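Local structure of putative secreted lipase (5H6B) at residues 88-91 / 92-96; 42-45 / 46-49; 69-72 / 73-76; 242-245 / 246-250. The protein probably hydrolyses the ester bonds of triacylglycerols, as a secreted, thermostable lipase of the alpha/beta-hydrolase superfamily. All coordinates share one frame; numbering follows the deposited sequence.

In the fold
In chain order come interaction 2, interaction 3, interaction 1 and interaction 4. Each is a contact within one unbroken run of residues, so none closes a long loop, and they follow in series without nesting or crossing. Residues 42-49 lead from strand 32-35 into helix 49-54. The loop residues 69-76 form part of the connection from strand 59-63 to helix 80-98. The latter helix carries 88-96, and 242-250 belongs to helix 240-250 near the C terminus. One direct touch joins two of them: Val-48 and Leu-49 of interaction 2 pack on Phe-243 of interaction 4. Interactions 3 and 4 lie farthest apart, with centres about 29 Å from each other on opposite sides of the chain's centre.

Interaction 1: 88-91 / 92-96; sequences DVFV and DKVLD
Asp-88 and Asp-92, one turn apart on helix 80-98, belong to a zinc site. OD1 of Asp-88 lies 3.3 Å from OD2 of Asp-92, and the two carboxylate planes are turned 61° against each other. Different torsions produce this approach: CG of Asp-88 stands anti to its backbone N (chi1 -168°), whereas CG of Asp-92 lies beside its own N (chi1 -70°), which sets its OD2 beside OD1 and O of Asp-88. Beneath the pair runs regular alpha-helical bonding from residue i+4 to residue i. Asp-92 N reaches Asp-88 O at 3.1 Å in an almost straight bond, and Leu-95 N reaches Val-91 O at 2.9 Å.

Two apolar pairs occupy other flanks of the helix. CG2 of Val-94 meets CE2 of Phe-90 at 3.7 Å, approaching the ring obliquely, and both residues pack on Phe-61 of strand 59-63. Val-91 and Leu-95 run side by side in the same direction, their CG1 and CD1 atoms 3.9 Å apart, while Val-91 also touches Tyr-118 of helix 115-121.

Two carboxylate oxygens this close, with Glu-85 adding a third acid beside OD2 of Asp-88, would be expected to repel. The zinc bound at Asp-88 and Asp-92 probably offsets that repulsion, as may a long, weak ion pair from Asp-92 to Lys-127.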
# COMPACT_ATOMS: atom_id res chain seq x y z
N ASP A 88 -12.81 0.40 -3.55
CA ASP A 88 -14.11 0.71 -2.93
C ASP A 88 -15.00 -0.52 -2.81
O ASP A 88 -15.39 -0.90 -1.68
CB ASP A 88 -14.81 1.83 -3.72
CG ASP A 88 -16.02 2.43 -3.01
OD1 ASP A 88 -16.44 1.94 -1.92
OD2 ASP A 88 -16.55 3.41 -3.57
N VAL A 89 -15.30 -1.15 -3.95
CA VAL A 89 -16.10 -2.40 -3.99
C VAL A 89 -15.47 -3.50 -3.11
O VAL A 89 -16.17 -4.19 -2.36
CB VAL A 89 -16.25 -2.93 -5.45
CG1 VAL A 89 -16.78 -4.35 -5.49
CG2 VAL A 89 -17.13 -1.99 -6.27
N PHE A 90 -14.15 -3.64 -3.20
CA PHE A 90 -13.45 -4.69 -2.45
C PHE A 90 -13.54 -4.49 -0.92
O PHE A 90 -13.78 -5.46 -0.19
CB PHE A 90 -11.99 -4.80 -2.91
CG PHE A 90 -11.26 -5.98 -2.34
CD1 PHE A 90 -11.33 -7.21 -2.96
CD2 PHE A 90 -10.51 -5.86 -1.17
CE1 PHE A 90 -10.65 -8.31 -2.44
CE2 PHE A 90 -9.82 -6.95 -0.66
CZ PHE A 90 -9.90 -8.18 -1.29
N VAL A 91 -13.36 -3.26 -0.44
CA VAL A 91 -13.49 -2.99 1.00
C VAL A 91 -14.92 -3.26 1.49
O VAL A 91 -15.10 -3.87 2.54
CB VAL A 91 -13.04 -1.55 1.39
CG1 VAL A 91 -13.36 -1.26 2.86
CG2 VAL A 91 -11.55 -1.36 1.15
N ASP A 92 -15.93 -2.82 0.73
CA ASP A 92 -17.34 -3.09 1.05
C ASP A 92 -17.58 -4.59 1.18
O ASP A 92 -18.18 -5.04 2.16
CB ASP A 92 -18.29 -2.47 0.00
CG ASP A 92 -18.33 -0.93 0.05
OD1 ASP A 92 -18.08 -0.34 1.12
OD2 ASP A 92 -18.62 -0.30 -0.99
N LYS A 93 -17.07 -5.36 0.23
CA LYS A 93 -17.17 -6.83 0.22
C LYS A 93 -16.50 -7.51 1.41
O LYS A 93 -17.01 -8.50 1.94
CB LYS A 93 -16.59 -7.34 -1.10
CG LYS A 93 -16.61 -8.84 -1.34
CD LYS A 93 -15.97 -9.20 -2.68
CE LYS A 93 -16.60 -8.42 -3.83
NZ LYS A 93 -16.42 -9.08 -5.15
N VAL A 94 -15.35 -6.98 1.83
CA VAL A 94 -14.64 -7.49 3.02
C VAL A 94 -15.41 -7.14 4.32
O VAL A 94 -15.48 -7.96 5.26
CB VAL A 94 -13.17 -6.98 3.07
CG1 VAL A 94 -12.48 -7.35 4.37
CG2 VAL A 94 -12.36 -7.53 1.90
N LEU A 95 -15.95 -5.93 4.38
CA LEU A 95 -16.75 -5.50 5.54
C LEU A 95 -18.10 -6.23 5.61
O LEU A 95 -18.46 -6.75 6.67
CB LEU A 95 -16.92 -3.98 5.56
CG LEU A 95 -15.60 -3.19 5.72
CD1 LEU A 95 -15.86 -1.68 5.78
CD2 LEU A 95 -14.83 -3.64 6.95
N ASP A 96 -18.81 -6.32 4.48
CA ASP A 96 -20.06 -7.12 4.37
C ASP A 96 -19.88 -8.55 4.88
O ASP A 96 -20.77 -9.08 5.51
CB ASP A 96 -20.62 -7.15 2.93
CG ASP A 96 -21.18 -5.80 2.46
OD1 ASP A 96 -21.28 -4.84 3.27
OD2 ASP A 96 -21.54 -5.67 1.27

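Interaction 2: 42-45 / 46-49; sequences SIDN and WLVL. With ZN (zinc ion), chain B.
Trp-46, the first residue of 46-49, stacks its indole against the side chain of the preceding Asn-45. CB of Asn-45 sits 3.7 Å from the centroid of the five-membered ring and only 7° off the ring normal, which makes this a CH-pi contact. The Asn-45 amide follows over the same ring system, its plane 16° from that of the indole. At the ring edge, in plane, Ser-42 O lies 3.5 Å from Trp-46 CD1; the same carbonyl accepts a hydrogen bond from Ser-62. The backbone of Trp-46 closes a beta turn, its N bonding to Ile-43 O at 3.1 Å from above the carbonyl plane. Beyond the segments the indole packs on Leu-34 and His-108 of the central sheet, near the probable nucleophile elbow but without touching it.

Leu-47 comes next and reaches back to two residues. Its CD2 meets CG2 of Ile-43 at 3.9 Å, and its CD1 lies beside Asp-44 OD1, the two side chains pointing the same way. With CG beside its backbone N (chi1 -68°), the Asp-44 carboxylate presents OD1 to a zinc ion 2.2 Å away, which also binds two waters and one atom from elsewhere.

The side chain of Val-48 packs on Arg-240 and Phe-243. At Leu-49 the chain enters helix 49-54, and a water accepts from Leu-49 N at 3.0 Å while donating to Asn-45 O at 2.6 Å. The chemistry implies that this water stands in for a direct bond between residues four apart, and that the metal probably favours an ionised Asp-44.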
# COMPACT_ATOMS: atom_id res chain seq x y z
N SER A 42 -2.33 -9.50 -6.26
CA SER A 42 -2.83 -9.84 -4.93
C SER A 42 -2.06 -10.89 -4.17
O SER A 42 -2.22 -10.98 -2.94
CB SER A 42 -4.28 -10.31 -5.02
OG SER A 42 -4.32 -11.53 -5.73
N ILE A 43 -1.29 -11.72 -4.88
CA ILE A 43 -0.55 -12.83 -4.24
C ILE A 43 0.94 -12.52 -4.08
O ILE A 43 1.46 -12.60 -2.97
CB ILE A 43 -0.71 -14.16 -5.00
CG1 ILE A 43 -2.19 -14.54 -5.14
CG2 ILE A 43 0.08 -15.29 -4.34
CD1 ILE A 43 -3.00 -14.41 -3.87
N ASP A 44 1.59 -12.17 -5.18
CA ASP A 44 3.06 -12.08 -5.24
C ASP A 44 3.67 -10.97 -4.41
O ASP A 44 4.75 -11.15 -3.85
CB ASP A 44 3.55 -11.94 -6.69
CG ASP A 44 3.31 -13.19 -7.51
OD1 ASP A 44 3.33 -14.29 -6.94
OD2 ASP A 44 3.09 -13.07 -8.73
N ASN A 45 2.98 -9.83 -4.34
CA ASN A 45 3.46 -8.72 -3.53
C ASN A 45 3.50 -9.12 -2.04
O ASN A 45 4.31 -8.61 -1.29
CB ASN A 45 2.58 -7.48 -3.73
CG ASN A 45 3.33 -6.15 -3.50
OD1 ASN A 45 4.11 -5.98 -2.56
ND2 ASN A 45 3.06 -5.20 -4.35
N TRP A 46 2.64 -10.06 -1.65
CA TRP A 46 2.32 -10.28 -0.26
C TRP A 46 2.68 -11.66 0.27
O TRP A 46 2.25 -12.02 1.36
CB TRP A 46 0.82 -10.00 -0.04
CG TRP A 46 0.45 -8.64 -0.54
CD1 TRP A 46 -0.51 -8.35 -1.46
CD2 TRP A 46 1.03 -7.38 -0.15
NE1 TRP A 46 -0.56 -7.00 -1.67
CE2 TRP A 46 0.38 -6.38 -0.89
CE3 TRP A 46 2.03 -7.01 0.76
CZ2 TRP A 46 0.70 -5.04 -0.76
CZ3 TRP A 46 2.36 -5.65 0.88
CH2 TRP A 46 1.69 -4.69 0.13
N LEU A 47 3.53 -12.41 -0.45
CA LEU A 47 3.98 -13.73 0.01
C LEU A 47 4.71 -13.73 1.37
O LEU A 47 4.69 -14.74 2.06
CB LEU A 47 4.87 -14.43 -1.03
CG LEU A 47 4.15 -14.86 -2.32
CD1 LEU A 47 5.18 -15.34 -3.33
CD2 LEU A 47 3.12 -15.93 -2.06
N VAL A 48 5.36 -12.62 1.74
CA VAL A 48 5.94 -12.52 3.08
C VAL A 48 4.97 -11.85 4.04
O VAL A 48 4.64 -12.43 5.07
CB VAL A 48 7.32 -11.82 3.06
CG1 VAL A 48 7.86 -11.65 4.48
CG2 VAL A 48 8.31 -12.62 2.21
N LEU A 49 4.48 -10.66 3.71
CA LEU A 49 3.65 -9.89 4.65
C LEU A 49 2.33 -10.52 5.04
O LEU A 49 1.95 -10.42 6.21
CB LEU A 49 3.38 -8.47 4.15
CG LEU A 49 2.48 -7.58 5.04
CD1 LEU A 49 3.09 -7.42 6.43
CD2 LEU A 49 2.22 -6.22 4.40
ZN ZN B . 2.70 -15.94 -8.18
O HOH W 1 5.24 -9.65 0.95
O HOH W 2 3.32 -17.49 -6.19
O HOH W 3 0.80 -15.89 -8.98

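Interaction 3: 69-72 / 73-76; sequences PGVP and FFHG. With ZN (zinc ion), chain C.
Water 4 is gripped from three sides, linking Val-71 to Phe-74 and His-75 across the turn. It donates to Val-71 O at 2.6 Å and to Phe-74 O at 2.8 Å, and accepts from ND1 of His-75 at 2.8 Å, lying in the imidazole plane at the ring's edge. ND1 therefore carries a proton, which leaves NE2 to bind a zinc ion at 2.1 Å. The imidazole is thus held along both of its nitrogen directions, and the metal and the water together restrict how the ring can turn. Its CG lies beside the backbone N (chi1 -45°), which places the ring edge near Val-71 O.

Between these residues the backbone doubles back sharply. Phe-74 N makes a weak bond to Pro-72 O, 3.0 Å long and bent to 135°; with the positive phi of Phe-73 (77°), this fits a classic gamma turn. Phe-73 then sets its CB over the centre of the Phe-74 ring, while its own ring comes to Pro-72, CD2 lying 4.0 Å from Pro-72 CB. On the other flank, CG1 of Val-71 is 4.0 Å from CB of Phe-74 and sits at that ring's edge, the two side chains crossing at about a right angle.

Asp-64 OD2 binds the same zinc, so the metal ties the start of the connection after strand 59-63 to His-75 farther along it. A histidine that binds through NE2 while a second-shell partner accepts a hydrogen bond from ND1-H is a common feature of protein zinc sites.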
# COMPACT_ATOMS: atom_id res chain seq x y z
N PRO A 69 -6.29 -6.13 -19.97
CA PRO A 69 -6.56 -7.35 -20.72
C PRO A 69 -5.33 -7.83 -21.44
O PRO A 69 -4.64 -7.03 -22.04
CB PRO A 69 -7.64 -6.92 -21.72
CG PRO A 69 -8.37 -5.81 -21.05
CD PRO A 69 -7.32 -5.09 -20.24
N GLY A 70 -5.03 -9.13 -21.36
CA GLY A 70 -3.84 -9.69 -22.00
C GLY A 70 -2.52 -9.54 -21.26
O GLY A 70 -1.48 -9.91 -21.80
N VAL A 71 -2.55 -9.02 -20.02
CA VAL A 71 -1.35 -8.89 -19.19
C VAL A 71 -1.62 -9.48 -17.79
O VAL A 71 -1.81 -8.73 -16.81
CB VAL A 71 -0.90 -7.40 -19.06
CG1 VAL A 71 0.46 -7.31 -18.38
CG2 VAL A 71 -0.87 -6.71 -20.42
N PRO A 72 -1.64 -10.83 -17.69
CA PRO A 72 -1.73 -11.46 -16.36
C PRO A 72 -0.49 -11.18 -15.50
O PRO A 72 0.59 -10.86 -16.02
CB PRO A 72 -1.83 -12.96 -16.66
CG PRO A 72 -2.06 -13.07 -18.13
CD PRO A 72 -1.49 -11.84 -18.76
N PHE A 73 -0.68 -11.27 -14.18
CA PHE A 73 0.36 -11.08 -13.17
C PHE A 73 0.75 -9.63 -12.87
O PHE A 73 1.01 -9.33 -11.72
CB PHE A 73 1.60 -11.92 -13.46
CG PHE A 73 1.31 -13.39 -13.59
CD1 PHE A 73 0.85 -14.11 -12.50
CD2 PHE A 73 1.51 -14.06 -14.81
CE1 PHE A 73 0.58 -15.47 -12.61
CE2 PHE A 73 1.23 -15.41 -14.94
CZ PHE A 73 0.77 -16.12 -13.83
N PHE A 74 0.79 -8.74 -13.87
CA PHE A 74 1.33 -7.38 -13.74
C PHE A 74 0.21 -6.35 -13.83
O PHE A 74 -0.20 -5.97 -14.93
CB PHE A 74 2.37 -7.11 -14.82
CG PHE A 74 3.41 -8.20 -14.97
CD1 PHE A 74 4.33 -8.45 -13.97
CD2 PHE A 74 3.45 -8.99 -16.13
CE1 PHE A 74 5.30 -9.44 -14.11
CE2 PHE A 74 4.41 -9.98 -16.28
CZ PHE A 74 5.34 -10.21 -15.28
N HIS A 75 -0.29 -5.91 -12.67
CA HIS A 75 -1.44 -4.99 -12.62
C HIS A 75 -1.02 -3.57 -12.20
O HIS A 75 0.15 -3.23 -12.34
CB HIS A 75 -2.52 -5.57 -11.71
CG HIS A 75 -2.78 -7.02 -11.95
ND1 HIS A 75 -2.89 -7.54 -13.21
CD2 HIS A 75 -2.98 -8.05 -11.10
CE1 HIS A 75 -3.14 -8.84 -13.13
NE2 HIS A 75 -3.20 -9.17 -11.86
N GLY A 76 -1.96 -2.75 -11.74
CA GLY A 76 -1.70 -1.34 -11.53
C GLY A 76 -1.45 -0.58 -12.81
O GLY A 76 -0.74 0.42 -12.81
ZN ZN C . -4.15 -10.90 -11.02
O HOH W 4 -2.80 -6.56 -15.79

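Interaction 4: 242-245 / 246-250; sequences AFHE and VANAL
Val-246 lies on the buried side of this helical contact, its CB 3.3 Å from Phe-243 O and its CG2 3.4 Å from Ala-242 O, as expected within a helix. Routine helical bonds run alongside, Val-246 N to Ala-242 O and Ala-247 N to Phe-243 O, each at 2.9 Å. What makes this side tight is its surroundings: Val-246 packs on Val-106 and Ile-195, and buried Phe-243 on Leu-49 and Tyr-52. Helix 240-250 thus packs beside helix 49-54 against the parallel sheet, in the manner of the C-terminal helix of an alpha/beta hydrolase.

Partly exposed His-244 and Asn-248 make a looser side-chain meeting, with ND1 of His-244 and ND2 of Asn-248 3.9 Å apart and the ring and amide planes 81° to each other. Asn-248 ND2 instead donates to OE1 of Glu-245 at 3.2 Å, coming from above the carboxylate plane, 53° out of it. A bend at chi2 (65°) carries the Glu-245 carboxylate to that position. Glu-245 is buried, and its carboxylate is held by Asn-248, by Thr-258, which also bonds to His-244 ND1, and by a salt bridge from OE2 to Arg-217. Thr-256 O takes a further bond from Asn-248 ND2.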
# COMPACT_ATOMS: atom_id res chain seq x y z
N ALA A 242 10.61 -3.46 7.83
CA ALA A 242 9.44 -2.71 7.37
C ALA A 242 8.14 -3.36 7.84
O ALA A 242 7.26 -2.67 8.36
CB ALA A 242 9.44 -2.54 5.87
N PHE A 243 8.03 -4.68 7.71
CA PHE A 243 6.77 -5.34 8.10
C PHE A 243 6.49 -5.32 9.62
O PHE A 243 5.33 -5.23 10.02
CB PHE A 243 6.70 -6.77 7.52
CG PHE A 243 6.78 -6.84 6.00
CD1 PHE A 243 6.45 -5.75 5.18
CD2 PHE A 243 7.17 -8.03 5.38
CE1 PHE A 243 6.53 -5.84 3.78
CE2 PHE A 243 7.25 -8.12 3.98
CZ PHE A 243 6.92 -7.03 3.19
N HIS A 244 7.54 -5.37 10.44
CA HIS A 244 7.39 -5.18 11.88
C HIS A 244 6.79 -3.82 12.19
O HIS A 244 5.89 -3.71 13.05
CB HIS A 244 8.73 -5.32 12.59
CG HIS A 244 8.61 -5.44 14.07
ND1 HIS A 244 8.71 -4.35 14.92
CD2 HIS A 244 8.41 -6.52 14.86
CE1 HIS A 244 8.57 -4.76 16.17
NE2 HIS A 244 8.39 -6.07 16.16
N GLU A 245 7.29 -2.80 11.48
CA GLU A 245 6.75 -1.45 11.60
C GLU A 245 5.30 -1.38 11.13
O GLU A 245 4.49 -0.69 11.72
CB GLU A 245 7.64 -0.43 10.89
CG GLU A 245 7.38 1.02 11.28
CD GLU A 245 7.72 1.32 12.74
OE1 GLU A 245 8.28 0.47 13.47
OE2 GLU A 245 7.43 2.44 13.18
N VAL A 246 4.95 -2.14 10.09
CA VAL A 246 3.54 -2.28 9.70
C VAL A 246 2.70 -2.89 10.83
O VAL A 246 1.58 -2.43 11.09
CB VAL A 246 3.38 -3.12 8.40
CG1 VAL A 246 1.91 -3.34 8.08
CG2 VAL A 246 4.06 -2.43 7.24
N ALA A 247 3.21 -3.93 11.47
CA ALA A 247 2.51 -4.56 12.60
C ALA A 247 2.36 -3.59 13.81
O ALA A 247 1.37 -3.64 14.49
CB ALA A 247 3.22 -5.84 13.01
N ASN A 248 3.33 -2.70 14.03
CA ASN A 248 3.19 -1.65 15.06
C ASN A 248 2.04 -0.72 14.75
O ASN A 248 1.22 -0.45 15.65
CB ASN A 248 4.46 -0.81 15.20
CG ASN A 248 5.55 -1.55 15.92
OD1 ASN A 248 5.29 -2.53 16.60
ND2 ASN A 248 6.78 -1.09 15.78
N ALA A 249 1.98 -0.23 13.51
CA ALA A 249 0.91 0.69 13.09
C ALA A 249 -0.48 0.03 13.13
O ALA A 249 -1.47 0.69 13.42
CB ALA A 249 1.19 1.24 11.71
N LEU A 250 -0.56 -1.27 12.84
CA LEU A 250 -1.86 -1.96 12.88
C LEU A 250 -2.38 -2.24 14.30
O LEU A 250 -3.56 -2.53 14.46
CB LEU A 250 -1.79 -3.26 12.08
CG LEU A 250 -1.60 -3.14 10.56
CD1 LEU A 250 -1.39 -4.52 9.96
CD2 LEU A 250 -2.77 -2.44 9.90